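Local atomic coordinates of putative creatinine amidohydrolase (Bacteroides fragilis, PDB entry 3LUB), a protein that is a zinc-bound member of the creatininase superfamily and probably hydrolyses carbon-nitrogen bonds in linear amides. Residues G29-H34 with F86-R91. Residues are numbered along the deposited sequence; the frame is centred on the assembly and turned at random.
Sequences GATEPH and FCIHTR. With ZN (zinc ion), chain B; ZN (zinc ion), chain C; EDO (1,2-ethanediol), chain D.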
loop_
_atom_site.group_PDB
_atom_site.type_symbol
_atom_site.label_atom_id
_atom_site.label_comp_id
_atom_site.label_asym_id
_atom_site.label_seq_id
_atom_site.Cartn_x
_atom_site.Cartn_y
_atom_site.Cartn_z
ATOM N N GLY F 29 15.458 -17.934 -2.829
ATOM C CA GLY F 29 15.416 -18.957 -1.826
ATOM C C GLY F 29 14.466 -18.708 -0.670
ATOM O O GLY F 29 13.331 -18.290 -0.859
ATOM N N ALA F 30 14.938 -19.048 0.512
ATOM C CA ALA F 30 14.184 -18.987 1.756
ATOM C C ALA F 30 15.200 -19.113 2.881
ATOM O O ALA F 30 16.303 -19.626 2.659
ATOM C CB ALA F 30 13.136 -20.144 1.846
ATOM N N THR F 31 14.808 -18.644 4.070
ATOM C CA THR F 31 15.520 -18.838 5.327
ATOM C C THR F 31 14.608 -19.761 6.188
ATOM O O THR F 31 13.587 -19.338 6.762
ATOM C CB THR F 31 15.838 -17.467 5.963
ATOM O OG1 THR F 31 16.503 -16.637 4.981
ATOM C CG2 THR F 31 16.698 -17.578 7.264
ATOM N N GLU F 32 14.984 -21.035 6.257
ATOM C CA GLU F 32 14.047 -22.111 6.546
ATOM C C GLU F 32 14.774 -23.332 7.076
ATOM O O GLU F 32 15.696 -23.812 6.440
ATOM C CB GLU F 32 13.306 -22.512 5.265
ATOM C CG GLU F 32 12.167 -23.504 5.461
ATOM C CD GLU F 32 11.603 -24.038 4.163
ATOM O OE1 GLU F 32 12.363 -24.064 3.164
ATOM O OE2 GLU F 32 10.417 -24.448 4.135
ATOM N N PRO F 33 14.345 -23.847 8.234
ATOM C CA PRO F 33 14.908 -25.098 8.721
ATOM C C PRO F 33 14.664 -26.255 7.711
ATOM O O PRO F 33 13.592 -26.333 7.109
ATOM C CB PRO F 33 14.148 -25.356 10.018
ATOM C CG PRO F 33 13.466 -24.081 10.372
ATOM C CD PRO F 33 13.314 -23.306 9.128
ATOM N N HIS F 34 15.681 -27.100 7.550
ATOM C CA HIS F 34 15.690 -28.229 6.637
ATOM C C HIS F 34 16.052 -29.505 7.371
ATOM O O HIS F 34 17.213 -29.892 7.389
ATOM C CB HIS F 34 16.712 -27.961 5.542
ATOM C CG HIS F 34 16.149 -27.148 4.425
ATOM N ND1 HIS F 34 15.836 -25.806 4.561
ATOM C CD2 HIS F 34 15.772 -27.507 3.179
ATOM C CE1 HIS F 34 15.341 -25.364 3.417
ATOM N NE2 HIS F 34 15.284 -26.380 2.567
ATOM N N PHE F 86 14.353 -18.741 13.690
ATOM C CA PHE F 86 15.066 -18.117 12.588
ATOM C C PHE F 86 14.462 -18.349 11.204
ATOM O O PHE F 86 15.039 -17.954 10.215
ATOM C CB PHE F 86 16.541 -18.505 12.603
ATOM C CG PHE F 86 17.154 -18.443 13.962
ATOM C CD1 PHE F 86 17.121 -17.267 14.687
ATOM C CD2 PHE F 86 17.722 -19.571 14.538
ATOM C CE1 PHE F 86 17.663 -17.213 15.945
ATOM C CE2 PHE F 86 18.257 -19.516 15.778
ATOM C CZ PHE F 86 18.245 -18.334 16.485
ATOM N N CYS F 87 13.290 -18.964 11.148
ATOM C CA CYS F 87 12.560 -19.094 9.892
ATOM C C CYS F 87 11.849 -17.754 9.650
ATOM O O CYS F 87 11.232 -17.217 10.586
ATOM C CB CYS F 87 11.572 -20.242 9.996
ATOM S SG CYS F 87 10.568 -20.433 8.583
ATOM N N ILE F 88 11.977 -17.192 8.449
ATOM C CA ILE F 88 11.421 -15.883 8.156
ATOM C C ILE F 88 10.338 -15.978 7.075
ATOM O O ILE F 88 10.663 -16.179 5.891
ATOM C CB ILE F 88 12.509 -14.838 7.678
ATOM C CG1 ILE F 88 13.636 -14.674 8.723
ATOM C CG2 ILE F 88 11.855 -13.511 7.395
ATOM C CD1 ILE F 88 13.152 -14.403 10.239
ATOM N N HIS F 89 9.064 -15.805 7.460
ATOM C CA HIS F 89 7.984 -15.797 6.467
ATOM C C HIS F 89 7.968 -14.422 5.798
ATOM O O HIS F 89 7.945 -13.380 6.458
ATOM C CB HIS F 89 6.606 -16.171 7.063
ATOM C CG HIS F 89 5.476 -15.964 6.107
ATOM N ND1 HIS F 89 5.315 -16.725 4.965
ATOM C CD2 HIS F 89 4.482 -15.045 6.090
ATOM C CE1 HIS F 89 4.273 -16.282 4.287
ATOM N NE2 HIS F 89 3.770 -15.244 4.933
ATOM N N THR F 90 7.940 -14.422 4.481
ATOM C CA THR F 90 7.798 -13.207 3.729
ATOM C C THR F 90 6.422 -13.157 3.083
ATOM O O THR F 90 6.033 -14.100 2.394
ATOM C CB THR F 90 8.880 -13.157 2.634
ATOM O OG1 THR F 90 10.110 -13.643 3.193
ATOM C CG2 THR F 90 9.051 -11.777 2.143
ATOM N N ARG F 91 5.705 -12.050 3.270
ATOM C CA ARG F 91 4.426 -11.833 2.576
ATOM C C ARG F 91 4.641 -11.677 1.078
ATOM O O ARG F 91 5.668 -11.153 0.631
ATOM C CB ARG F 91 3.680 -10.608 3.094
ATOM C CG ARG F 91 3.101 -10.708 4.490
ATOM C CD ARG F 91 2.720 -9.334 5.036
ATOM N NE ARG F 91 3.897 -8.479 5.192
ATOM C CZ ARG F 91 3.895 -7.231 5.648
ATOM N NH1 ARG F 91 2.770 -6.653 5.989
ATOM N NH2 ARG F 91 5.031 -6.554 5.764
HETATM ZN ZN ZN B . 11.970 -24.628 1.020
HETATM ZN ZN ZN C . 14.718 -26.652 0.486
HETATM C C1 EDO D . 16.736 -13.114 5.852
HETATM O O1 EDO D . 17.593 -14.263 5.850
HETATM C C2 EDO D . 17.589 -11.883 6.129
HETATM O O2 EDO D . 18.028 -11.880 7.502
HETATM O O HOH W 1 12.258 -17.480 4.219
HETATM O O HOH W 2 12.649 -26.901 0.342
#
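The dinuclear zinc site of this creatininase-family protein draws two ligands from 29-34, the loop that follows strand 23-28 of the parallel sheet. F86, C87 and I88 of segment 86-91, just before helix 92-108, meet T31 and P33. One direct hydrogen bond joins the two segments. I88 N donates to T31 O over 3.2 Å, with an N-H...O angle of 158°. T31 O also receives a CA-H...O contact from C87 CA. Water 1 adds a second link: it accepts from T31 N and donates to I88 O. T31 is therefore tied to I88 through both its backbone N and its backbone O.

T31 CG2 lies anti to its own backbone N (chi1 -52°, measured to OG1) and reaches F86 O at 3.4 Å. T31 OG1 stands beside the backbone N, anti to the carbonyl carbon; it bonds to P73 O and accepts from O1 of a 1,2-ethanediol, probably from the crystallisation liquor. On the far side of the T31 carbonyl, P33 CD rests on C87 CB at 3.6 Å. I88 also packs on M69 of a second subunit, so the contact lies near a subunit interface.

The E32 CB points away from 86-91, and the extended chain brings OE1 to one zinc ion, which D43 and H120 also bind. E32 OE2 is held by Q81. H34 NE2 binds the other zinc with D43 and E168. Water 2 bridges the two ions. The opposite ring nitrogen, H34 ND1, donates to E32 O at 2.7 Å. That oxygen lies in the imidazole plane, but ND1 sits above the carbonyl plane of E32, 47° out of it.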